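Long-range contacts in beta-N-acetylglucosaminidase Nag2 (Vibrio harveyi, PDB 6EZR), which probably cleaves N-acetylhexosamine units from the non-reducing ends of beta-linked N-acetylhexosaminides, as a family 20 glycoside hydrolase: residues Leu39-Asp44 with Ser62-Lys67; Phe263-Met268 with Arg573-Gln578; Leu485-Ala490 with Tyr503-Glu508. All blocks are in the same frame, centred on the assembly; numbering follows the deposited sequence.

Interaction 1 (Leu39-Asp44 with Ser62-Lys67)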
loop_
_atom_site.group_PDB
_atom_site.type_symbol
_atom_site.label_atom_id
_atom_site.label_comp_id
_atom_site.label_asym_id
_atom_site.label_seq_id
_atom_site.Cartn_x
_atom_site.Cartn_y
_atom_site.Cartn_z
ATOM N N LEU A 39 15.724 21.309 18.968
ATOM C CA LEU A 39 15.476 21.014 17.569
ATOM C C LEU A 39 14.724 19.702 17.443
ATOM O O LEU A 39 15.153 18.688 17.983
ATOM C CB LEU A 39 16.794 20.935 16.802
ATOM C CG LEU A 39 16.705 20.845 15.273
ATOM C CD1 LEU A 39 15.895 21.978 14.642
ATOM C CD2 LEU A 39 18.115 20.824 14.700
ATOM N N THR A 40 13.601 19.742 16.736
ATOM C CA THR A 40 12.796 18.567 16.451
ATOM C C THR A 40 12.710 18.415 14.933
ATOM O O THR A 40 12.519 19.398 14.219
ATOM C CB THR A 40 11.390 18.696 17.072
ATOM O OG1 THR A 40 11.466 18.446 18.479
ATOM C CG2 THR A 40 10.417 17.714 16.467
ATOM N N PHE A 41 12.845 17.181 14.452
ATOM C CA PHE A 41 12.802 16.891 13.018
ATOM C C PHE A 41 12.378 15.451 12.754
ATOM O O PHE A 41 12.393 14.603 13.654
ATOM C CB PHE A 41 14.162 17.169 12.355
ATOM C CG PHE A 41 15.314 16.405 12.967
ATOM C CD1 PHE A 41 15.670 15.144 12.490
ATOM C CD2 PHE A 41 16.047 16.947 14.014
ATOM C CE1 PHE A 41 16.733 14.441 13.044
ATOM C CE2 PHE A 41 17.110 16.254 14.576
ATOM C CZ PHE A 41 17.453 14.995 14.093
ATOM N N ALA A 42 12.014 15.193 11.501
ATOM C CA ALA A 42 11.590 13.875 11.044
ATOM C C ALA A 42 12.690 13.273 10.169
ATOM O O ALA A 42 13.169 13.926 9.243
ATOM C CB ALA A 42 10.287 13.973 10.271
ATOM N N PHE A 43 13.078 12.035 10.471
ATOM C CA PHE A 43 14.179 11.350 9.796
ATOM C C PHE A 43 13.924 9.855 9.858
ATOM O O PHE A 43 13.812 9.296 10.945
ATOM C CB PHE A 43 15.503 11.707 10.482
ATOM C CG PHE A 43 16.731 11.180 9.786
ATOM C CD1 PHE A 43 16.984 11.474 8.443
ATOM C CD2 PHE A 43 17.669 10.427 10.489
ATOM C CE1 PHE A 43 18.131 11.000 7.816
ATOM C CE2 PHE A 43 18.815 9.957 9.867
ATOM C CZ PHE A 43 19.043 10.236 8.527
ATOM N N ASP A 44 13.854 9.213 8.691
ATOM C CA ASP A 44 13.380 7.820 8.572
ATOM C C ASP A 44 14.470 6.751 8.779
ATOM O O ASP A 44 14.224 5.571 8.524
ATOM C CB ASP A 44 12.671 7.600 7.208
ATOM C CG ASP A 44 11.465 6.631 7.302
ATOM O OD1 ASP A 44 10.813 6.582 8.373
ATOM O OD2 ASP A 44 11.163 5.924 6.303
ATOM N N SER A 62 10.309 7.929 13.320
ATOM C CA SER A 62 10.907 9.027 12.563
ATOM C C SER A 62 11.074 10.307 13.394
ATOM O O SER A 62 11.788 11.215 12.986
ATOM C CB SER A 62 10.089 9.332 11.310
ATOM O OG SER A 62 8.867 9.958 11.644
ATOM N N PHE A 63 10.421 10.367 14.553
ATOM C CA PHE A 63 10.352 11.586 15.338
ATOM C C PHE A 63 11.604 11.766 16.182
ATOM O O PHE A 63 11.778 11.081 17.196
ATOM C CB PHE A 63 9.114 11.555 16.222
ATOM C CG PHE A 63 8.887 12.821 16.979
ATOM C CD1 PHE A 63 8.668 14.012 16.303
ATOM C CD2 PHE A 63 8.897 12.830 18.367
ATOM C CE1 PHE A 63 8.456 15.191 16.997
ATOM C CE2 PHE A 63 8.683 14.006 19.068
ATOM C CZ PHE A 63 8.464 15.189 18.382
ATOM N N CYS A 64 12.459 12.696 15.752
ATOM C CA CYS A 64 13.742 12.948 16.395
ATOM C C CYS A 64 13.728 14.296 17.111
ATOM O O CYS A 64 13.185 15.270 16.597
ATOM C CB CYS A 64 14.871 12.919 15.364
ATOM S SG CYS A 64 15.025 11.377 14.426
ATOM N N THR A 65 14.334 14.330 18.296
ATOM C CA THR A 65 14.430 15.534 19.128
ATOM C C THR A 65 15.888 15.666 19.549
ATOM O O THR A 65 16.455 14.723 20.072
ATOM C CB THR A 65 13.509 15.442 20.369
ATOM O OG1 THR A 65 12.139 15.337 19.950
ATOM C CG2 THR A 65 13.641 16.671 21.263
ATOM N N LEU A 66 16.482 16.830 19.308
ATOM C CA LEU A 66 17.878 17.082 19.629
ATOM C C LEU A 66 17.959 18.230 20.625
ATOM O O LEU A 66 17.724 19.380 20.279
ATOM C CB LEU A 66 18.669 17.403 18.362
ATOM C CG LEU A 66 20.186 17.578 18.476
ATOM C CD1 LEU A 66 20.864 16.369 19.105
ATOM C CD2 LEU A 66 20.762 17.838 17.091
ATOM N N LYS A 67 18.271 17.892 21.870
ATOM C CA LYS A 67 18.419 18.873 22.932
ATOM C C LYS A 67 19.886 19.335 22.984
ATOM O O LYS A 67 20.787 18.515 23.201
ATOM C CB LYS A 67 17.972 18.272 24.268
ATOM C CG LYS A 67 17.358 19.285 25.219
ATOM C CD LYS A 67 16.955 18.637 26.536
ATOM C CE LYS A 67 16.528 19.668 27.572
ATOM N NZ LYS A 67 17.681 20.418 28.148
#

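Interaction 2 (Phe263-Met268 with Arg573-Gln578)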
loop_
_atom_site.group_PDB
_atom_site.type_symbol
_atom_site.label_atom_id
_atom_site.label_comp_id
_atom_site.label_asym_id
_atom_site.label_seq_id
_atom_site.Cartn_x
_atom_site.Cartn_y
_atom_site.Cartn_z
ATOM N N PHE A 263 -4.192 -15.712 -13.021
ATOM C CA PHE A 263 -4.310 -15.979 -11.574
ATOM C C PHE A 263 -5.680 -15.576 -11.014
ATOM O O PHE A 263 -6.290 -14.618 -11.496
ATOM C CB PHE A 263 -3.216 -15.228 -10.816
ATOM C CG PHE A 263 -1.839 -15.772 -11.046
ATOM C CD1 PHE A 263 -1.455 -16.977 -10.483
ATOM C CD2 PHE A 263 -0.922 -15.079 -11.821
ATOM C CE1 PHE A 263 -0.182 -17.485 -10.680
ATOM C CE2 PHE A 263 0.356 -15.572 -12.022
ATOM C CZ PHE A 263 0.728 -16.779 -11.452
ATOM N N ARG A 264 -6.145 -16.304 -9.996
ATOM C CA ARG A 264 -7.448 -16.032 -9.360
ATOM C C ARG A 264 -7.437 -14.769 -8.485
ATOM O O ARG A 264 -8.362 -13.954 -8.547
ATOM C CB ARG A 264 -7.919 -17.242 -8.534
ATOM C CG ARG A 264 -8.189 -18.478 -9.386
ATOM C CD ARG A 264 -8.802 -19.649 -8.617
ATOM N NE ARG A 264 -8.110 -19.991 -7.367
ATOM C CZ ARG A 264 -6.924 -20.601 -7.271
ATOM N NH1 ARG A 264 -6.228 -20.942 -8.355
ATOM N NH2 ARG A 264 -6.417 -20.860 -6.067
ATOM N N TYR A 265 -6.396 -14.629 -7.666
ATOM C CA TYR A 265 -6.225 -13.481 -6.779
ATOM C C TYR A 265 -5.321 -12.466 -7.482
ATOM O O TYR A 265 -4.167 -12.771 -7.784
ATOM C CB TYR A 265 -5.611 -13.945 -5.462
ATOM C CG TYR A 265 -5.493 -12.891 -4.367
ATOM C CD1 TYR A 265 -4.483 -11.929 -4.392
ATOM C CD2 TYR A 265 -6.362 -12.894 -3.276
ATOM C CE1 TYR A 265 -4.361 -10.984 -3.378
ATOM C CE2 TYR A 265 -6.243 -11.962 -2.257
ATOM C CZ TYR A 265 -5.250 -11.002 -2.310
ATOM O OH TYR A 265 -5.155 -10.064 -1.303
ATOM N N ARG A 266 -5.852 -11.270 -7.749
ATOM C CA ARG A 266 -5.112 -10.187 -8.419
ATOM C C ARG A 266 -5.360 -8.909 -7.633
ATOM O O ARG A 266 -6.369 -8.239 -7.837
ATOM C CB ARG A 266 -5.569 -10.026 -9.879
ATOM C CG ARG A 266 -5.554 -11.333 -10.668
ATOM C CD ARG A 266 -5.961 -11.160 -12.130
ATOM N NE ARG A 266 -7.332 -10.663 -12.273
ATOM C CZ ARG A 266 -8.442 -11.370 -12.033
ATOM N NH1 ARG A 266 -8.399 -12.644 -11.635
ATOM N NH2 ARG A 266 -9.624 -10.789 -12.190
ATOM N N GLY A 267 -4.442 -8.577 -6.728
ATOM C CA GLY A 267 -4.690 -7.548 -5.726
ATOM C C GLY A 267 -3.724 -6.384 -5.604
ATOM O O GLY A 267 -2.613 -6.381 -6.156
ATOM N N MET A 268 -4.179 -5.401 -4.834
ATOM C CA MET A 268 -3.427 -4.205 -4.538
ATOM C C MET A 268 -3.637 -3.880 -3.062
ATOM O O MET A 268 -4.774 -3.858 -2.594
ATOM C CB MET A 268 -3.904 -3.062 -5.436
ATOM C CG MET A 268 -3.035 -1.821 -5.406
ATOM S SD MET A 268 -3.593 -0.675 -4.137
ATOM C CE MET A 268 -2.122 0.325 -3.961
ATOM N N ARG A 573 -2.043 -24.360 -4.899
ATOM C CA ARG A 573 -1.784 -23.583 -3.673
ATOM C C ARG A 573 -1.433 -22.098 -3.890
ATOM O O ARG A 573 -1.479 -21.323 -2.941
ATOM C CB ARG A 573 -0.665 -24.241 -2.863
ATOM C CG ARG A 573 -0.947 -25.681 -2.464
ATOM C CD ARG A 573 -1.387 -25.843 -1.020
ATOM N NE ARG A 573 -1.745 -27.238 -0.752
ATOM C CZ ARG A 573 -0.883 -28.253 -0.597
ATOM N NH1 ARG A 573 0.439 -28.068 -0.666
ATOM N NH2 ARG A 573 -1.352 -29.478 -0.367
ATOM N N ILE A 574 -1.072 -21.705 -5.110
ATOM C CA ILE A 574 -0.844 -20.290 -5.424
ATOM C C ILE A 574 -2.180 -19.585 -5.694
ATOM O O ILE A 574 -2.808 -19.814 -6.722
ATOM C CB ILE A 574 0.107 -20.096 -6.633
ATOM C CG1 ILE A 574 1.427 -20.879 -6.450
ATOM C CG2 ILE A 574 0.387 -18.614 -6.856
ATOM C CD1 ILE A 574 2.164 -20.652 -5.140
ATOM N N TRP A 575 -2.603 -18.731 -4.763
ATOM C CA TRP A 575 -3.790 -17.884 -4.947
ATOM C C TRP A 575 -3.554 -16.921 -6.099
ATOM O O TRP A 575 -4.336 -16.852 -7.055
ATOM C CB TRP A 575 -4.082 -17.075 -3.679
ATOM C CG TRP A 575 -5.102 -17.650 -2.744
ATOM C CD1 TRP A 575 -5.479 -18.964 -2.612
ATOM C CD2 TRP A 575 -5.855 -16.917 -1.776
ATOM N NE1 TRP A 575 -6.441 -19.082 -1.629
ATOM C CE2 TRP A 575 -6.686 -17.838 -1.102
ATOM C CE3 TRP A 575 -5.914 -15.567 -1.419
ATOM C CZ2 TRP A 575 -7.572 -17.443 -0.092
ATOM C CZ3 TRP A 575 -6.783 -15.174 -0.421
ATOM C CH2 TRP A 575 -7.600 -16.105 0.234
ATOM N N GLY A 576 -2.464 -16.174 -5.990
ATOM C CA GLY A 576 -2.090 -15.251 -7.026
ATOM C C GLY A 576 -1.129 -14.199 -6.542
ATOM O O GLY A 576 -0.292 -14.451 -5.668
ATOM N N ILE A 577 -1.254 -13.021 -7.143
ATOM C CA ILE A 577 -0.269 -11.955 -7.027
ATOM C C ILE A 577 -0.901 -10.765 -6.323
ATOM O O ILE A 577 -2.109 -10.523 -6.444
ATOM C CB ILE A 577 0.295 -11.543 -8.418
ATOM C CG1 ILE A 577 1.390 -12.512 -8.866
ATOM C CG2 ILE A 577 0.980 -10.184 -8.383
ATOM C CD1 ILE A 577 0.942 -13.924 -9.142
ATOM N N GLN A 578 -0.064 -10.039 -5.584
ATOM C CA GLN A 578 -0.440 -8.753 -5.036
ATOM C C GLN A 578 0.674 -7.717 -5.183
ATOM O O GLN A 578 1.852 -8.036 -5.087
ATOM C CB GLN A 578 -0.818 -8.887 -3.565
ATOM C CG GLN A 578 -1.797 -7.809 -3.145
ATOM C CD GLN A 578 -2.277 -7.968 -1.724
ATOM O OE1 GLN A 578 -3.462 -8.179 -1.493
ATOM N NE2 GLN A 578 -1.358 -7.869 -0.768
HETATM O O HOH W 1 -4.812 -18.671 -9.255
#

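Interaction 3 (Leu485-Ala490 with Tyr503-Glu508)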
loop_
_atom_site.group_PDB
_atom_site.type_symbol
_atom_site.label_atom_id
_atom_site.label_comp_id
_atom_site.label_asym_id
_atom_site.label_seq_id
_atom_site.Cartn_x
_atom_site.Cartn_y
_atom_site.Cartn_z
ATOM N N LEU A 485 -5.650 -14.711 7.318
ATOM C CA LEU A 485 -4.546 -14.381 6.409
ATOM C C LEU A 485 -3.399 -13.764 7.224
ATOM O O LEU A 485 -3.631 -13.053 8.203
ATOM C CB LEU A 485 -5.031 -13.396 5.338
ATOM C CG LEU A 485 -5.706 -13.939 4.060
ATOM C CD1 LEU A 485 -6.689 -15.066 4.308
ATOM C CD2 LEU A 485 -6.402 -12.815 3.306
ATOM N N GLY A 486 -2.165 -14.033 6.823
ATOM C CA GLY A 486 -0.998 -13.494 7.522
ATOM C C GLY A 486 0.173 -13.218 6.605
ATOM O O GLY A 486 0.227 -13.723 5.488
ATOM N N TRP A 487 1.113 -12.411 7.093
ATOM C CA TRP A 487 2.333 -12.106 6.358
ATOM C C TRP A 487 3.350 -13.250 6.434
ATOM O O TRP A 487 3.282 -14.101 7.324
ATOM C CB TRP A 487 2.975 -10.835 6.900
ATOM C CG TRP A 487 2.218 -9.576 6.592
ATOM C CD1 TRP A 487 1.725 -8.683 7.491
ATOM C CD2 TRP A 487 1.904 -9.055 5.295
ATOM N NE1 TRP A 487 1.100 -7.648 6.839
ATOM C CE2 TRP A 487 1.204 -7.849 5.490
ATOM C CE3 TRP A 487 2.135 -9.497 3.985
ATOM C CZ2 TRP A 487 0.731 -7.080 4.426
ATOM C CZ3 TRP A 487 1.663 -8.739 2.931
ATOM C CH2 TRP A 487 0.968 -7.543 3.154
ATOM N N GLU A 488 4.254 -13.253 5.454
ATOM C CA GLU A 488 5.468 -14.096 5.366
ATOM C C GLU A 488 5.835 -14.977 6.579
ATOM O O GLU A 488 5.820 -16.210 6.506
ATOM C CB GLU A 488 6.652 -13.157 5.021
ATOM C CG GLU A 488 8.005 -13.815 4.809
ATOM C CD GLU A 488 8.064 -14.681 3.562
ATOM O OE1 GLU A 488 7.524 -14.266 2.515
ATOM O OE2 GLU A 488 8.679 -15.768 3.625
ATOM N N GLU A 489 6.155 -14.327 7.691
ATOM C CA GLU A 489 6.751 -15.002 8.842
ATOM C C GLU A 489 5.771 -15.822 9.693
ATOM O O GLU A 489 6.204 -16.571 10.570
ATOM C CB GLU A 489 7.473 -13.989 9.714
ATOM C CG GLU A 489 8.570 -13.228 8.982
ATOM C CD GLU A 489 8.917 -11.930 9.671
ATOM O OE1 GLU A 489 7.986 -11.115 9.902
ATOM O OE2 GLU A 489 10.111 -11.739 9.989
ATOM N N ALA A 490 4.471 -15.704 9.431
ATOM C CA ALA A 490 3.472 -16.572 10.068
ATOM C C ALA A 490 3.689 -18.081 9.839
ATOM O O ALA A 490 3.233 -18.878 10.647
ATOM C CB ALA A 490 2.069 -16.176 9.635
ATOM N N TYR A 503 0.947 -14.432 2.914
ATOM C CA TYR A 503 1.291 -13.401 1.939
ATOM C C TYR A 503 2.815 -13.302 1.970
ATOM O O TYR A 503 3.393 -12.753 2.907
ATOM C CB TYR A 503 0.615 -12.064 2.296
ATOM C CG TYR A 503 -0.851 -11.963 1.881
ATOM C CD1 TYR A 503 -1.768 -12.967 2.216
ATOM C CD2 TYR A 503 -1.331 -10.858 1.167
ATOM C CE1 TYR A 503 -3.106 -12.882 1.843
ATOM C CE2 TYR A 503 -2.675 -10.772 0.789
ATOM C CZ TYR A 503 -3.558 -11.789 1.137
ATOM O OH TYR A 503 -4.891 -11.736 0.784
ATOM N N SER A 504 3.458 -13.881 0.960
ATOM C CA SER A 504 4.903 -14.022 0.927
ATOM C C SER A 504 5.589 -12.859 0.213
ATOM O O SER A 504 5.329 -12.620 -0.965
ATOM C CB SER A 504 5.283 -15.329 0.242
ATOM O OG SER A 504 6.693 -15.490 0.196
ATOM N N TRP A 505 6.476 -12.154 0.917
ATOM C CA TRP A 505 7.245 -11.051 0.306
ATOM C C TRP A 505 8.751 -11.272 0.179
ATOM O O TRP A 505 9.432 -10.447 -0.428
ATOM C CB TRP A 505 6.939 -9.679 0.946
ATOM C CG TRP A 505 6.805 -9.612 2.426
ATOM C CD1 TRP A 505 5.699 -9.211 3.122
ATOM C CD2 TRP A 505 7.811 -9.892 3.400
ATOM N NE1 TRP A 505 5.945 -9.246 4.469
ATOM C CE2 TRP A 505 7.233 -9.662 4.670
ATOM C CE3 TRP A 505 9.139 -10.326 3.331
ATOM C CZ2 TRP A 505 7.939 -9.854 5.858
ATOM C CZ3 TRP A 505 9.839 -10.516 4.513
ATOM C CH2 TRP A 505 9.237 -10.281 5.762
ATOM N N LEU A 506 9.269 -12.381 0.708
ATOM C CA LEU A 506 10.712 -12.609 0.714
ATOM C C LEU A 506 11.236 -12.932 -0.692
ATOM O O LEU A 506 12.091 -12.221 -1.221
ATOM C CB LEU A 506 11.077 -13.718 1.698
ATOM C CG LEU A 506 12.584 -13.908 1.942
ATOM C CD1 LEU A 506 13.251 -12.704 2.607
ATOM C CD2 LEU A 506 12.804 -15.154 2.778
ATOM N N SER A 507 10.701 -13.996 -1.287
ATOM C CA SER A 507 11.145 -14.484 -2.594
ATOM C C SER A 507 10.162 -15.508 -3.155
ATOM O O SER A 507 9.342 -16.068 -2.421
ATOM C CB SER A 507 12.519 -15.143 -2.473
ATOM O OG SER A 507 12.438 -16.322 -1.686
ATOM N N GLU A 508 10.265 -15.768 -4.451
ATOM C CA GLU A 508 9.435 -16.790 -5.077
ATOM C C GLU A 508 9.814 -18.188 -4.580
ATOM O O GLU A 508 8.936 -18.998 -4.265
ATOM C CB GLU A 508 9.534 -16.722 -6.593
ATOM C CG GLU A 508 8.554 -17.641 -7.302
ATOM C CD GLU A 508 8.621 -17.471 -8.798
ATOM O OE1 GLU A 508 7.988 -16.527 -9.307
ATOM O OE2 GLU A 508 9.303 -18.273 -9.464
HETATM O O HOH W 2 7.388 -17.692 1.995
#

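Interaction 1 (Leu39-Asp44 with Ser62-Lys67)
Cys64 sits over the ring of Phe41, and this pairing sets the pattern on one face of an antiparallel pair of strands. Phe41 places its CG between its own backbone N and carbonyl carbon (chi1 57°), which folds the ring across toward 62-67 and brings it under Cys64. Cys64 CB lies 3.7 Å from the centroid of that ring, a CH-pi contact over the face though offset toward the rim. The sulfur stands farther out and oblique to the ring, 4.6 Å from SG to the Phe41 centroid, in a Cys sulfur-aromatic contact, and it also touches Phe43 CB. Farther along this face Leu39 and Leu66 meet through their CB atoms, and Leu66 CB reaches the Phe41 ring at its edge, 4.3 Å from CE2.

The other face carries Thr40, Ala42, Phe63 and Thr65. Thr40 turns its two branches to different partners: CG2 meets the Phe63 ring obliquely, 3.2 Å from CE1, while OG1 lies 3.5 Å from OG1 of Thr65, the two threonines side by side and pointing the same way. Backbone bonds run both ways in the hydrogen-bonded pairs Leu39-Leu66 and Phe41-Cys64. Beyond the last bridge, Phe43 N donates to Ser62 O at 2.9 Å, on a lone pair in the carbonyl plane, and extends the ladder past the strand ends. Ser62 OG is hydrogen-bonded to Gln333 OE1 and Tyr334 N.

Strands 38-42 and 63-67 are neighbours within an eight-stranded mixed sheet of the N-terminal part of the chain. Strand 99-105 flanks 38-42 and strand 56-60 flanks 63-67, while Tyr79 and Cys81 of strand 78-85 touch Leu66, and Ile85 touches Phe43.

Interaction 2 (Phe263-Met268 with Arg573-Gln578)
Tyr265, Arg266 and Gly267 pair in parallel with Gly576, Ile577 and Gln578, the short strand axes 4.8 Å apart and inclined at 30°. This is the closure of the TIM barrel of the catalytic domain, where its first strand, 265-271, meets its last, 574-581. Backbone bonds zigzag across it: Tyr265 N to Trp575 O, Ile577 N to Tyr265 O, and Gly267 N to Ile577 O.

The side chains divide between two sides. On one, Ile577 sets the tip of its longer branch over a face of the Phe263 ring, CD1 3.5 Å from the centroid, a CH-pi contact; Ile574 lies alongside Phe263, pointing the same way, with CG2 against Phe263 CE1. On the other side a chi1 of -174° puts the Tyr265 ring on the far side of CB from the backbone N and swings it across to Trp575 and Gln578. The Tyr265 and Trp575 six-membered rings are near parallel, with planes at 30°, but slid so far that they barely overlap, and contact narrows to Tyr265 CD2 against Trp575 CE3 at 3.3 Å. Gly576 brings its CA to 3.3 Å from Tyr265 O, a CA-H...O contact.

Within its own segment Arg266 NH1 donates to Phe263 O, which lies in the guanidinium plane, and water 1 joins Arg264 N to Trp575 O. At the far end the phenol hydroxyl of Tyr265 donates to Gln578 OE1 over a short 2.5 Å, coming from above the plane of the amide carbonyl.

Interaction 3 (Leu485-Ala490 with Tyr503-Glu508)
Glu488 carries CG anti to its backbone N (chi1 -177°), on past a CB that the backbone holds over the Trp505 ring, and a bend at chi2 (68°) turns its carboxylate back to the chain at 504-506. The CB stands over the centre of the six-membered ring, 3.6 Å from the Trp505 centroid, in a CH-pi contact. OE1 accepts from Ser504 OG at 2.8 Å on its syn lone pair and from Leu506 N at 3.1 Å, the latter from above the carboxylate plane; Trp505 N adds a weak bond. Water 2 donates to both Glu488 OE2 and Ser504 OG.

Alongside, strands 483-487 and 501-504 run in parallel as neighbours in the TIM barrel, with Tyr503 N bonded to Gly486 O and Glu488 N to Tyr503 O. Trp487, Tyr503 and Trp505 form an aromatic cluster: the edge of Tyr503 points at the face of Trp487 in an offset edge-to-face pair, planes at 88°, while Trp505 meets Trp487 obliquely. Trp487 NE1 is hydrogen-bonded to Glu367 OE2. Glu489 OE1 accepts from the backbone N of Glu438, the predicted proton donor.

Gripped by a hydroxyl, the N-H of Leu506 and, weakly, that of Trp505, the buried Glu488 carboxylate is probably stabilised as the anion, consistent with its holding 504-506 in place.

In the fold
Interactions 2 and 3 belong to one TIM barrel, with 485-490 and 503-508 nested in the loop that interaction 2 closes. Their centres lie 13 Å apart, and they touch where Tyr265 OH meets Tyr503 OH at 2.7 Å, a probable hydrogen bond inside the barrel. Interaction 1 holds a separate, N-terminal sheet, its centre 40 Å from that of interaction 2, yet Asp44 at its exposed end comes about 4 Å, side chain to side chain, from Glu584, which binds N-acetyl-D-glucosamine. All three contacts are largely buried. Interaction 1 joins a backbone ladder to apolar and sulfur-aromatic side-chain packing, whereas the barrel contacts add buried polar groups, an amide in one and a carboxylate in the other.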